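Long-range contact in NTF2-like Protein (Anabaena variabilis ATCC 29413, PDB 3DMC), which is of unknown function but has the NTF2-like, SnoaL-type cone fold, which in relatives encloses a ligand pocket or active site: residues N9-F18 and V111-I120. Numbering follows the deposited sequence. Where two conformers were deposited one is given.
Sequences NTLKVAHQGF and VSFDVRGDKI
Val13 and Val115 meet obliquely, Val115 CG1 lying against CG1 (3.7 Å) and CB of Val13; in each valine CG1 lies anti to the backbone N (chi1 170° and 174°). The other branches reach apart: Val13 CG2 rests 3.5 Å from Gly117 O, while Val115 CG2 lies against Thr10 O and Ala14 CB, so the two methyls of Val115 serve different partners and a beta-branched residue suits the place. That same Gly117 carbonyl accepts a nearly straight hydrogen bond (164°) from Asn9 ND2 at 2.8 Å; the oxygen lies in the asparagine's amide plane, but the nitrogen sits above the carbonyl plane. Replacing Asn9 with alanine removes the amide and would probably leave the Gly117 carbonyl without this donor and the type II' turn from Arg116 to Lys119 less firmly tied to the helix. Gly17 suits its place because a beta carbon would collide with Ile120 CD1, which lies 3.7 Å from Gly17 CA. Phe113 turns its ring edge to the helix backbone, CE2 being 3.8 Å from Ala14 O, and its CZ approaches the edge of the Phe18 ring. Helix 9-27 thereby packs across the hairpin of strands 103-116 and 119-127, as in NTF2-like folds; Ala14 also reaches Val90 on strand 89-100, and Phe18 stacks on Phe92.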
# COMPACT_ATOMS: atom_id res chain seq x y z
N ASN A 9 3.34 -20.96 -1.82
CA ASN A 9 4.39 -20.64 -2.80
C ASN A 9 4.38 -19.14 -3.02
O ASN A 9 5.42 -18.52 -3.27
CB ASN A 9 4.08 -21.31 -4.14
CG ASN A 9 5.05 -20.96 -5.23
OD1 ASN A 9 6.20 -21.42 -5.24
ND2 ASN A 9 4.57 -20.18 -6.23
N THR A 10 3.20 -18.58 -2.92
CA THR A 10 3.05 -17.13 -3.13
C THR A 10 3.91 -16.36 -2.12
O THR A 10 4.69 -15.49 -2.47
CB THR A 10 1.55 -16.71 -3.15
OG1 THR A 10 0.93 -17.28 -4.34
CG2 THR A 10 1.39 -15.20 -3.13
N LEU A 11 3.75 -16.72 -0.85
CA LEU A 11 4.51 -16.10 0.22
C LEU A 11 6.00 -16.38 0.07
O LEU A 11 6.84 -15.48 0.20
CB LEU A 11 4.05 -16.55 1.61
CG LEU A 11 3.06 -15.70 2.38
CD1 LEU A 11 2.84 -16.31 3.75
CD2 LEU A 11 3.59 -14.25 2.52
N LYS A 12 6.33 -17.65 -0.22
CA LYS A 12 7.71 -18.05 -0.35
C LYS A 12 8.42 -17.23 -1.42
O LYS A 12 9.47 -16.61 -1.19
CB LYS A 12 7.82 -19.54 -0.65
CG LYS A 12 9.25 -20.03 -0.63
CD LYS A 12 9.32 -21.55 -0.53
CE LYS A 12 10.75 -22.06 -0.71
NZ LYS A 12 11.22 -21.81 -2.09
N VAL A 13 7.82 -17.23 -2.60
CA VAL A 13 8.41 -16.55 -3.76
C VAL A 13 8.49 -15.04 -3.51
O VAL A 13 9.52 -14.41 -3.77
CB VAL A 13 7.65 -16.87 -5.07
CG1 VAL A 13 8.10 -15.96 -6.22
CG2 VAL A 13 7.84 -18.32 -5.41
N ALA A 14 7.41 -14.46 -3.01
CA ALA A 14 7.40 -12.99 -2.71
C ALA A 14 8.52 -12.64 -1.72
O ALA A 14 9.23 -11.62 -1.88
CB ALA A 14 6.02 -12.52 -2.16
N HIS A 15 8.65 -13.46 -0.69
CA HIS A 15 9.68 -13.18 0.33
C HIS A 15 11.05 -13.25 -0.30
O HIS A 15 11.95 -12.48 0.06
CB HIS A 15 9.62 -14.11 1.55
CG HIS A 15 8.67 -13.67 2.64
ND1 HIS A 15 8.95 -12.62 3.50
CD2 HIS A 15 7.46 -14.14 3.01
CE1 HIS A 15 7.94 -12.47 4.34
NE2 HIS A 15 7.03 -13.39 4.07
N GLN A 16 11.24 -14.16 -1.24
CA GLN A 16 12.55 -14.26 -1.90
C GLN A 16 12.77 -13.00 -2.71
O GLN A 16 13.83 -12.41 -2.69
CB GLN A 16 12.69 -15.49 -2.79
CG GLN A 16 14.07 -15.60 -3.42
CD GLN A 16 15.18 -15.72 -2.36
OE1 GLN A 16 15.91 -14.75 -2.09
NE2 GLN A 16 15.28 -16.89 -1.76
N GLY A 17 11.74 -12.60 -3.43
CA GLY A 17 11.78 -11.33 -4.18
C GLY A 17 12.11 -10.14 -3.30
O GLY A 17 12.91 -9.26 -3.69
N PHE A 18 11.54 -10.14 -2.10
CA PHE A 18 11.72 -9.00 -1.18
C PHE A 18 13.16 -8.98 -0.67
O PHE A 18 13.77 -7.94 -0.51
CB PHE A 18 10.73 -8.97 -0.03
CG PHE A 18 10.57 -7.61 0.55
CD1 PHE A 18 9.93 -6.61 -0.18
CD2 PHE A 18 11.10 -7.30 1.79
CE1 PHE A 18 9.78 -5.35 0.34
CE2 PHE A 18 10.97 -6.01 2.31
CZ PHE A 18 10.30 -5.04 1.57
N VAL A 111 4.94 -1.96 -1.09
CA VAL A 111 5.10 -2.58 -2.40
C VAL A 111 4.36 -3.90 -2.43
O VAL A 111 4.43 -4.72 -1.52
CB VAL A 111 6.58 -2.77 -2.82
CG1 VAL A 111 7.34 -1.42 -2.79
CG2 VAL A 111 7.27 -3.86 -2.00
N SER A 112 3.65 -4.06 -3.54
CA SER A 112 2.77 -5.17 -3.79
C SER A 112 3.33 -5.96 -4.98
O SER A 112 3.66 -5.38 -6.00
CB SER A 112 1.37 -4.63 -4.11
OG SER A 112 0.44 -5.67 -4.31
N PHE A 113 3.51 -7.26 -4.78
CA PHE A 113 3.94 -8.16 -5.88
C PHE A 113 2.80 -9.13 -6.23
O PHE A 113 2.10 -9.64 -5.33
CB PHE A 113 5.12 -9.09 -5.45
CG PHE A 113 6.38 -8.38 -4.99
CD1 PHE A 113 6.69 -7.11 -5.38
CD2 PHE A 113 7.32 -9.07 -4.22
CE1 PHE A 113 7.86 -6.49 -4.97
CE2 PHE A 113 8.48 -8.46 -3.82
CZ PHE A 113 8.77 -7.16 -4.21
N ASP A 114 2.67 -9.47 -7.52
CA ASP A 114 1.95 -10.68 -7.92
C ASP A 114 2.98 -11.76 -8.22
O ASP A 114 4.01 -11.49 -8.85
CB ASP A 114 1.10 -10.47 -9.16
CG ASP A 114 -0.18 -9.76 -8.88
OD1 ASP A 114 -0.37 -9.23 -7.77
OD2 ASP A 114 -1.06 -9.76 -9.76
N VAL A 115 2.64 -12.97 -7.82
CA VAL A 115 3.47 -14.15 -8.08
C VAL A 115 2.85 -15.08 -9.10
O VAL A 115 1.64 -15.36 -9.08
CB VAL A 115 3.73 -14.94 -6.78
CG1 VAL A 115 4.47 -16.26 -7.05
CG2 VAL A 115 4.54 -14.09 -5.79
N ARG A 116 3.71 -15.53 -9.98
CA ARG A 116 3.39 -16.56 -10.98
C ARG A 116 4.48 -17.63 -11.01
O ARG A 116 5.58 -17.41 -11.55
CB ARG A 116 3.18 -15.94 -12.36
CG ARG A 116 2.61 -16.94 -13.38
CD ARG A 116 2.82 -16.49 -14.84
NE ARG A 116 2.12 -15.25 -15.08
CZ ARG A 116 2.58 -14.25 -15.82
NH1 ARG A 116 3.75 -14.33 -16.43
NH2 ARG A 116 1.86 -13.15 -15.95
N GLY A 117 4.15 -18.77 -10.44
CA GLY A 117 5.12 -19.87 -10.34
C GLY A 117 6.26 -19.49 -9.44
O GLY A 117 6.05 -19.09 -8.29
N ASP A 118 7.45 -19.57 -9.98
CA ASP A 118 8.68 -19.32 -9.22
C ASP A 118 9.15 -17.91 -9.47
O ASP A 118 10.25 -17.52 -9.11
CB ASP A 118 9.77 -20.36 -9.53
CG ASP A 118 10.22 -20.35 -10.97
OD1 ASP A 118 9.42 -19.99 -11.87
OD2 ASP A 118 11.39 -20.71 -11.21
N LYS A 119 8.25 -17.13 -10.07
CA LYS A 119 8.54 -15.72 -10.42
C LYS A 119 7.48 -14.69 -9.98
O LYS A 119 6.38 -15.03 -9.55
CB LYS A 119 8.80 -15.59 -11.92
CG LYS A 119 10.10 -16.26 -12.35
CD LYS A 119 10.29 -16.33 -13.83
CE LYS A 119 11.55 -17.13 -14.16
NZ LYS A 119 11.78 -17.23 -15.63
N ILE A 120 7.87 -13.44 -10.19
CA ILE A 120 7.04 -12.24 -9.93
C ILE A 120 6.67 -11.59 -11.25
O ILE A 120 7.55 -11.29 -12.09
CB ILE A 120 7.80 -11.22 -9.03
CG1 ILE A 120 8.04 -11.85 -7.64
CG2 ILE A 120 7.08 -9.85 -8.96
CD1 ILE A 120 9.13 -11.15 -6.81